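Local coordinates for pirin-like protein YhaK (Escherichia coli, PDB 2VEC) that is a cytoplasmic, monomeric bicupin of the pirin family with a redox-sensitive cysteine, and lacks quercetin 2,3-dioxygenase activity, at residues E95-Q107 against Q119-K131. Residues are numbered along the deposited sequence; the frame is centred on the assembly and turned at random.
Sequences EAEYRDSEGNHVQ and QPGVSYSEHNLSK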
ATOM      1  N   GLU A  95     -16.581  -3.378   0.966  1.00 46.77           N
ATOM      2  CA  GLU A  95     -16.608  -2.670   2.236  1.00 47.79           C
ATOM      3  C   GLU A  95     -16.307  -3.656   3.340  1.00 47.49           C
ATOM      4  O   GLU A  95     -16.694  -4.828   3.282  1.00 48.58           O
ATOM      5  CB  GLU A  95     -17.991  -1.998   2.490  1.00 50.20           C
ATOM      6  CG  GLU A  95     -19.175  -2.798   2.022  1.00 54.58           C
ATOM      7  CD  GLU A  95     -20.511  -2.251   2.485  1.00 58.39           C
ATOM      8  OE1 GLU A  95     -20.547  -1.218   3.200  1.00 62.65           O
ATOM      9  OE2 GLU A  95     -21.535  -2.881   2.130  1.00 65.02           O
ATOM     10  N   ALA A  96     -15.644  -3.165   4.374  1.00 46.56           N
ATOM     11  CA  ALA A  96     -15.175  -4.018   5.438  1.00 47.15           C
ATOM     12  C   ALA A  96     -15.238  -3.284   6.760  1.00 47.92           C
ATOM     13  O   ALA A  96     -15.157  -2.055   6.797  1.00 46.85           O
ATOM     14  CB  ALA A  96     -13.742  -4.436   5.150  1.00 44.91           C
ATOM     15  N   GLU A  97     -15.374  -4.043   7.844  1.00 49.92           N
ATOM     16  CA  GLU A  97     -15.251  -3.483   9.191  1.00 50.66           C
ATOM     17  C   GLU A  97     -14.017  -4.064   9.900  1.00 48.36           C
ATOM     18  O   GLU A  97     -13.718  -5.253   9.764  1.00 48.11           O
ATOM     19  CB  GLU A  97     -16.546  -3.699   9.996  1.00 53.81           C
ATOM     20  CG  GLU A  97     -16.424  -3.271  11.434  1.00 57.50           C
ATOM     21  CD  GLU A  97     -17.724  -2.893  12.087  1.00 65.08           C
ATOM     22  OE1 GLU A  97     -18.749  -3.585  11.879  1.00 68.64           O
ATOM     23  OE2 GLU A  97     -17.708  -1.899  12.847  1.00 68.69           O
ATOM     24  N   TYR A  98     -13.305  -3.210  10.639  1.00 47.74           N
ATOM     25  CA  TYR A  98     -12.060  -3.578  11.325  1.00 46.82           C
ATOM     26  C   TYR A  98     -12.254  -3.373  12.805  1.00 49.27           C
ATOM     27  O   TYR A  98     -12.578  -2.271  13.223  1.00 50.91           O
ATOM     28  CB  TYR A  98     -10.889  -2.712  10.815  1.00 44.22           C
ATOM     29  CG  TYR A  98     -10.647  -3.003   9.371  1.00 42.47           C
ATOM     30  CD1 TYR A  98      -9.763  -3.999   8.997  1.00 39.26           C
ATOM     31  CD2 TYR A  98     -11.380  -2.349   8.384  1.00 41.86           C
ATOM     32  CE1 TYR A  98      -9.589  -4.318   7.658  1.00 39.86           C
ATOM     33  CE2 TYR A  98     -11.196  -2.645   7.047  1.00 41.75           C
ATOM     34  CZ  TYR A  98     -10.315  -3.644   6.693  1.00 38.86           C
ATOM     35  OH  TYR A  98     -10.136  -3.964   5.375  1.00 41.19           O
ATOM     36  N   ARG A  99     -12.101  -4.430  13.597  1.00 50.87           N
ATOM     37  CA  ARG A  99     -12.307  -4.318  15.039  1.00 53.14           C
ATOM     38  C   ARG A  99     -11.088  -4.801  15.793  1.00 52.00           C
ATOM     39  O   ARG A  99     -10.351  -5.668  15.315  1.00 51.67           O
ATOM     40  CB  ARG A  99     -13.544  -5.108  15.489  1.00 56.75           C
ATOM     41  CG  ARG A  99     -14.822  -4.694  14.790  1.00 59.38           C
ATOM     42  CD  ARG A  99     -16.081  -5.310  15.435  1.00 63.96           C
ATOM     43  NE  ARG A  99     -17.282  -4.578  15.032  1.00 71.45           N
ATOM     44  CZ  ARG A  99     -18.477  -5.137  14.835  1.00 77.84           C
ATOM     45  NH1 ARG A  99     -18.638  -6.451  14.999  1.00 82.23           N
ATOM     46  NH2 ARG A  99     -19.520  -4.388  14.466  1.00 78.99           N
ATOM     47  N   ASP A 100     -10.865  -4.243  16.977  1.00 51.99           N
ATOM     48  CA  ASP A 100      -9.784  -4.742  17.801  1.00 51.61           C
ATOM     49  C   ASP A 100     -10.282  -5.167  19.179  1.00 55.30           C
ATOM     50  O   ASP A 100     -11.422  -4.892  19.538  1.00 57.25           O
ATOM     51  CB  ASP A 100      -8.599  -3.763  17.841  1.00 49.00           C
ATOM     52  CG  ASP A 100      -8.817  -2.561  18.747  1.00 50.18           C
ATOM     53  OD1 ASP A 100      -9.638  -2.589  19.700  1.00 53.05           O
ATOM     54  OD2 ASP A 100      -8.087  -1.572  18.541  1.00 48.20           O
ATOM     55  N   SER A 101      -9.439  -5.855  19.935  1.00 56.14           N
ATOM     56  CA  SER A 101      -9.858  -6.365  21.243  1.00 60.43           C
ATOM     57  C   SER A 101     -10.075  -5.288  22.314  1.00 62.60           C
ATOM     58  O   SER A 101     -10.550  -5.595  23.407  1.00 65.77           O
ATOM     59  CB  SER A 101      -8.913  -7.464  21.738  1.00 61.37           C
ATOM     60  OG  SER A 101      -7.552  -7.110  21.583  1.00 57.35           O
ATOM     61  N   GLU A 102      -9.722  -4.039  22.008  1.00 61.12           N
ATOM     62  CA  GLU A 102      -9.905  -2.915  22.938  1.00 63.68           C
ATOM     63  C   GLU A 102     -11.195  -2.133  22.678  1.00 65.33           C
ATOM     64  O   GLU A 102     -11.481  -1.139  23.358  1.00 66.97           O
ATOM     65  CB  GLU A 102      -8.693  -1.972  22.915  1.00 61.66           C
ATOM     66  CG  GLU A 102      -7.383  -2.587  23.404  1.00 63.07           C
ATOM     67  CD  GLU A 102      -7.465  -3.158  24.820  1.00 71.11           C
ATOM     68  OE1 GLU A 102      -8.002  -2.480  25.725  1.00 72.66           O
ATOM     69  OE2 GLU A 102      -6.981  -4.292  25.024  1.00 74.51           O
ATOM     70  N   GLY A 103     -11.987  -2.594  21.712  1.00 65.43           N
ATOM     71  CA  GLY A 103     -13.273  -1.965  21.422  1.00 67.04           C
ATOM     72  C   GLY A 103     -13.266  -0.999  20.243  1.00 64.35           C
ATOM     73  O   GLY A 103     -14.340  -0.561  19.802  1.00 65.12           O
ATOM     74  N   ASN A 104     -12.077  -0.661  19.736  1.00 61.03           N
ATOM     75  CA  ASN A 104     -11.957   0.265  18.605  1.00 58.45           C
ATOM     76  C   ASN A 104     -12.498  -0.347  17.319  1.00 57.66           C
ATOM     77  O   ASN A 104     -12.327  -1.543  17.075  1.00 58.18           O
ATOM     78  CB  ASN A 104     -10.519   0.710  18.389  1.00 55.52           C
ATOM     79  CG  ASN A 104      -9.906   1.329  19.616  1.00 56.32           C
ATOM     80  OD1 ASN A 104      -8.843   0.904  20.057  1.00 57.51           O
ATOM     81  ND2 ASN A 104     -10.558   2.348  20.167  1.00 55.66           N
ATOM     82  N   HIS A 105     -13.181   0.466  16.518  1.00 56.92           N
ATOM     83  CA  HIS A 105     -13.782  -0.017  15.276  1.00 55.71           C
ATOM     84  C   HIS A 105     -13.804   1.069  14.212  1.00 53.48           C
ATOM     85  O   HIS A 105     -13.875   2.268  14.515  1.00 53.51           O
ATOM     86  CB  HIS A 105     -15.194  -0.541  15.517  1.00 58.85           C
ATOM     87  CG  HIS A 105     -16.095   0.458  16.170  1.00 62.53           C
ATOM     88  ND1 HIS A 105     -16.858   1.353  15.450  1.00 64.83           N
ATOM     89  CD2 HIS A 105     -16.328   0.729  17.477  1.00 65.66           C
ATOM     90  CE1 HIS A 105     -17.535   2.121  16.286  1.00 67.29           C
ATOM     91  NE2 HIS A 105     -17.231   1.764  17.522  1.00 68.03           N
ATOM     92  N   VAL A 106     -13.754   0.627  12.955  1.00 51.03           N
ATOM     93  CA  VAL A 106     -13.808   1.522  11.824  1.00 48.27           C
ATOM     94  C   VAL A 106     -14.284   0.700  10.638  1.00 47.30           C
ATOM     95  O   VAL A 106     -13.957  -0.475  10.531  1.00 46.52           O
ATOM     96  CB  VAL A 106     -12.403   2.166  11.564  1.00 46.95           C
ATOM     97  CG1 VAL A 106     -11.326   1.086  11.267  1.00 43.26           C
ATOM     98  CG2 VAL A 106     -12.469   3.224  10.464  1.00 46.45           C
ATOM     99  N   GLN A 107     -15.061   1.325   9.765  1.00 47.64           N
ATOM    100  CA  GLN A 107     -15.489   0.719   8.503  1.00 48.41           C
ATOM    101  C   GLN A 107     -14.770   1.413   7.354  1.00 46.10           C
ATOM    102  O   GLN A 107     -14.571   2.630   7.390  1.00 46.23           O
ATOM    103  CB  GLN A 107     -16.990   0.928   8.279  1.00 50.76           C
ATOM    104  CG  GLN A 107     -17.904   0.406   9.353  1.00 55.05           C
ATOM    105  CD  GLN A 107     -19.364   0.822   9.074  1.00 58.27           C
ATOM    106  OE1 GLN A 107     -19.762   0.965   7.912  1.00 60.69           O
ATOM    107  NE2 GLN A 107     -20.144   1.033  10.127  1.00 64.22           N
ATOM    108  N   GLN A 119      -1.064  -2.148  18.430  1.00 41.86           N
ATOM    109  CA  GLN A 119      -0.548  -2.127  19.787  1.00 45.47           C
ATOM    110  C   GLN A 119      -0.255  -3.547  20.235  1.00 47.51           C
ATOM    111  O   GLN A 119      -1.025  -4.451  19.950  1.00 47.21           O
ATOM    112  CB  GLN A 119      -1.565  -1.525  20.762  1.00 47.39           C
ATOM    113  CG  GLN A 119      -2.258  -0.239  20.351  1.00 48.58           C
ATOM    114  CD  GLN A 119      -3.367   0.145  21.360  1.00 51.76           C
ATOM    115  OE1 GLN A 119      -4.559  -0.138  21.149  1.00 55.86           O
ATOM    116  NE2 GLN A 119      -2.964   0.753  22.488  1.00 55.82           N
ATOM    117  N   PRO A 120       0.868  -3.743  20.943  1.00 49.75           N
ATOM    118  CA  PRO A 120       1.290  -5.026  21.515  1.00 51.82           C
ATOM    119  C   PRO A 120       0.185  -5.834  22.183  1.00 54.32           C
ATOM    120  O   PRO A 120      -0.484  -5.339  23.090  1.00 55.63           O
ATOM    121  CB  PRO A 120       2.319  -4.599  22.564  1.00 53.47           C
ATOM    122  CG  PRO A 120       2.963  -3.410  21.954  1.00 51.89           C
ATOM    123  CD  PRO A 120       1.870  -2.688  21.196  1.00 49.66           C
ATOM    124  N   GLY A 121      -0.005  -7.073  21.726  1.00 54.90           N
ATOM    125  CA  GLY A 121      -0.953  -7.992  22.370  1.00 57.11           C
ATOM    126  C   GLY A 121      -2.422  -7.712  22.079  1.00 57.53           C
ATOM    127  O   GLY A 121      -3.301  -8.333  22.668  1.00 60.84           O
ATOM    128  N   VAL A 122      -2.703  -6.776  21.176  1.00 54.38           N
ATOM    129  CA  VAL A 122      -4.082  -6.473  20.843  1.00 54.49           C
ATOM    130  C   VAL A 122      -4.442  -7.321  19.618  1.00 53.48           C
ATOM    131  O   VAL A 122      -3.623  -7.488  18.737  1.00 52.19           O
ATOM    132  CB  VAL A 122      -4.284  -4.938  20.649  1.00 52.26           C
ATOM    133  CG1 VAL A 122      -5.658  -4.613  20.064  1.00 51.95           C
ATOM    134  CG2 VAL A 122      -4.059  -4.197  21.992  1.00 53.90           C
ATOM    135  N   SER A 123      -5.646  -7.882  19.590  1.00 55.75           N
ATOM    136  CA  SER A 123      -6.105  -8.697  18.463  1.00 54.93           C
ATOM    137  C   SER A 123      -6.968  -7.872  17.530  1.00 53.21           C
ATOM    138  O   SER A 123      -7.764  -7.051  17.991  1.00 54.37           O
ATOM    139  CB  SER A 123      -6.915  -9.901  18.955  1.00 59.29           C
ATOM    140  OG  SER A 123      -6.066 -10.964  19.335  1.00 61.98           O
ATOM    141  N   TYR A 124      -6.854  -8.146  16.230  1.00 49.99           N
ATOM    142  CA  TYR A 124      -7.494  -7.360  15.194  1.00 48.25           C
ATOM    143  C   TYR A 124      -8.276  -8.240  14.240  1.00 49.64           C
ATOM    144  O   TYR A 124      -7.787  -9.281  13.810  1.00 50.18           O
ATOM    145  CB  TYR A 124      -6.419  -6.574  14.393  1.00 43.35           C
ATOM    146  CG  TYR A 124      -5.697  -5.555  15.241  1.00 41.98           C
ATOM    147  CD1 TYR A 124      -6.162  -4.235  15.340  1.00 41.93           C
ATOM    148  CD2 TYR A 124      -4.556  -5.913  15.978  1.00 42.24           C
ATOM    149  CE1 TYR A 124      -5.477  -3.280  16.151  1.00 41.80           C
ATOM    150  CE2 TYR A 124      -3.897  -4.990  16.781  1.00 40.95           C
ATOM    151  CZ  TYR A 124      -4.355  -3.682  16.866  1.00 41.44           C
ATOM    152  OH  TYR A 124      -3.675  -2.793  17.686  1.00 41.03           O
ATOM    153  N   SER A 125      -9.474  -7.804  13.880  1.00 51.27           N
ATOM    154  CA  SER A 125     -10.313  -8.589  12.984  1.00 53.33           C
ATOM    155  C   SER A 125     -10.803  -7.761  11.806  1.00 51.89           C
ATOM    156  O   SER A 125     -10.926  -6.538  11.894  1.00 50.98           O
ATOM    157  CB  SER A 125     -11.490  -9.201  13.746  1.00 57.42           C
ATOM    158  OG  SER A 125     -12.507  -8.249  13.973  1.00 58.87           O
ATOM    159  N   GLU A 126     -11.074  -8.443  10.700  1.00 52.17           N
ATOM    160  CA  GLU A 126     -11.475  -7.790   9.467  1.00 51.70           C
ATOM    161  C   GLU A 126     -12.650  -8.564   8.904  1.00 54.55           C
ATOM    162  O   GLU A 126     -12.517  -9.755   8.634  1.00 55.45           O
ATOM    163  CB  GLU A 126     -10.300  -7.773   8.475  1.00 48.76           C
ATOM    164  CG  GLU A 126     -10.705  -7.609   6.999  1.00 48.09           C
ATOM    165  CD  GLU A 126      -9.512  -7.415   6.058  1.00 46.13           C
ATOM    166  OE1 GLU A 126      -8.461  -8.068   6.251  1.00 46.58           O
ATOM    167  OE2 GLU A 126      -9.635  -6.597   5.119  1.00 43.47           O
ATOM    168  N   HIS A 127     -13.799  -7.905   8.769  1.00 56.86           N
ATOM    169  CA  HIS A 127     -15.024  -8.577   8.292  1.00 60.97           C
ATOM    170  C   HIS A 127     -15.560  -7.916   7.041  1.00 59.78           C
ATOM    171  O   HIS A 127     -15.639  -6.686   6.976  1.00 59.47           O
ATOM    172  CB  HIS A 127     -16.178  -8.518   9.309  1.00 64.99           C
ATOM    173  CG  HIS A 127     -15.859  -9.054  10.672  1.00 70.68           C
ATOM    174  ND1 HIS A 127     -14.679  -9.700  10.983  1.00 74.29           N
ATOM    175  CD2 HIS A 127     -16.598  -9.053  11.812  1.00 77.26           C
ATOM    176  CE1 HIS A 127     -14.699 -10.062  12.256  1.00 76.93           C
ATOM    177  NE2 HIS A 127     -15.850  -9.679  12.783  1.00 79.61           N
ATOM    178  N   ASN A 128     -15.986  -8.722   6.074  1.00 60.36           N
ATOM    179  CA  ASN A 128     -16.686  -8.191   4.917  1.00 59.83           C
ATOM    180  C   ASN A 128     -18.116  -7.787   5.329  1.00 63.02           C
ATOM    181  O   ASN A 128     -18.870  -8.613   5.832  1.00 65.04           O
ATOM    182  CB  ASN A 128     -16.692  -9.231   3.787  1.00 60.08           C
ATOM    183  CG  ASN A 128     -17.346  -8.728   2.510  1.00 60.63           C
ATOM    184  OD1 ASN A 128     -17.948  -7.635   2.487  1.00 60.46           O
ATOM    185  ND2 ASN A 128     -17.248  -9.542   1.427  1.00 63.26           N
ATOM    186  N   LEU A 129     -18.470  -6.515   5.124  1.00 62.72           N
ATOM    187  CA  LEU A 129     -19.784  -6.013   5.536  1.00 66.53           C
ATOM    188  C   LEU A 129     -20.952  -6.476   4.657  1.00 69.97           C
ATOM    189  O   LEU A 129     -22.116  -6.368   5.078  1.00 72.65           O
ATOM    190  CB  LEU A 129     -19.773  -4.483   5.641  1.00 65.24           C
ATOM    191  CG  LEU A 129     -19.181  -3.894   6.927  1.00 64.57           C
ATOM    192  CD1 LEU A 129     -18.803  -2.431   6.737  1.00 62.08           C
ATOM    193  CD2 LEU A 129     -20.194  -4.056   8.067  1.00 67.17           C
ATOM    194  N   SER A 130     -20.666  -6.982   3.447  1.00 70.09           N
ATOM    195  CA  SER A 130     -21.748  -7.434   2.552  1.00 73.48           C
ATOM    196  C   SER A 130     -22.065  -8.936   2.665  1.00 76.58           C
ATOM    197  O   SER A 130     -21.138  -9.762   2.729  1.00 76.92           O
ATOM    198  CB  SER A 130     -21.438  -7.103   1.087  1.00 72.52           C
ATOM    199  OG  SER A 130     -22.563  -7.504   0.269  1.00 73.33           O
ATOM    200  N   LYS A 131     -23.360  -9.280   2.705  1.00 81.99           N
ATOM    201  CA  LYS A 131     -23.785 -10.695   2.736  1.00 85.23           C
ATOM    202  C   LYS A 131     -23.973 -11.213   1.329  1.00 85.91           C
ATOM    203  O   LYS A 131     -24.081 -12.427   1.067  1.00 87.46           O
ATOM    204  CB  LYS A 131     -24.993 -10.872   3.689  1.00 89.81           C
ATOM    205  CG  LYS A 131     -24.841 -10.036   4.991  1.00 89.01           C
ATOM    206  CD  LYS A 131     -25.796 -10.554   6.175  1.00 93.90           C
ATOM    207  CE  LYS A 131     -25.743  -9.132   7.216  1.00 92.91           C
ATOM    208  NZ  LYS A 131     -26.828  -9.725   8.345  1.00 97.97           N
TER
HETATM  209  O   HOH W   1     -17.975  -6.072   0.247  1.00 46.42           O
HETATM  210  O   HOH W   2      -5.230  -1.005  18.475  1.00 44.54           O
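With CG of Tyr-98 anti to its carbonyl carbon (chi1 -64°) and CG of Glu-126 anti to its backbone N (chi1 158°), the two side chains run alongside each other in the same direction. The phenol hydroxyl thereby donates to the carboxylate, Tyr-98 OH to Glu-126 OE2 at 2.7 Å, reaching the oxygen from above the carboxylate plane. Glu-126 CG packs against Tyr-98 CE1 at 3.5 Å. OE2 is gripped twice, by Tyr-98 OH and by a salt bridge to Arg-137, and the buried carboxylate is probably kept ionised.

The two strands, 95-100 and 124-128, are antiparallel. Glu-97 and His-127 form a hydrogen-bonded pair, Glu-97 N to His-127 O and His-127 N to Glu-97 O, both 2.8 Å; Arg-99 and Ser-125 form the next. Beyond them Ser-101 N donates to Ser-123 O, while Ser-101 OG accepts from Ser-123 N at 2.9 Å, a side chain replacing the backbone carbonyl where the strand gives way to a turn. There Asp-100 OD1 takes the N-H groups of Glu-102 and Asn-104 from opposite faces of its carboxylate, the former closing an Asx turn, and Asp-100 CB rests 3.5 Å from Tyr-124 CD1. At the other end Leu-129 lies across the strand, its CD1 3.7 Å from Ala-96 O and its CB 3.9 Å from Glu-95 CD.

Strands 95-100 and 124-128 are the inner pair of a four-stranded sheet, flanked by 105-109 and 76-80; through Tyr-98 on Leu-114 and Glu-126 on Leu-135 it packs on the six-stranded sheet, forming the cupin beta-sandwich of the pirin family.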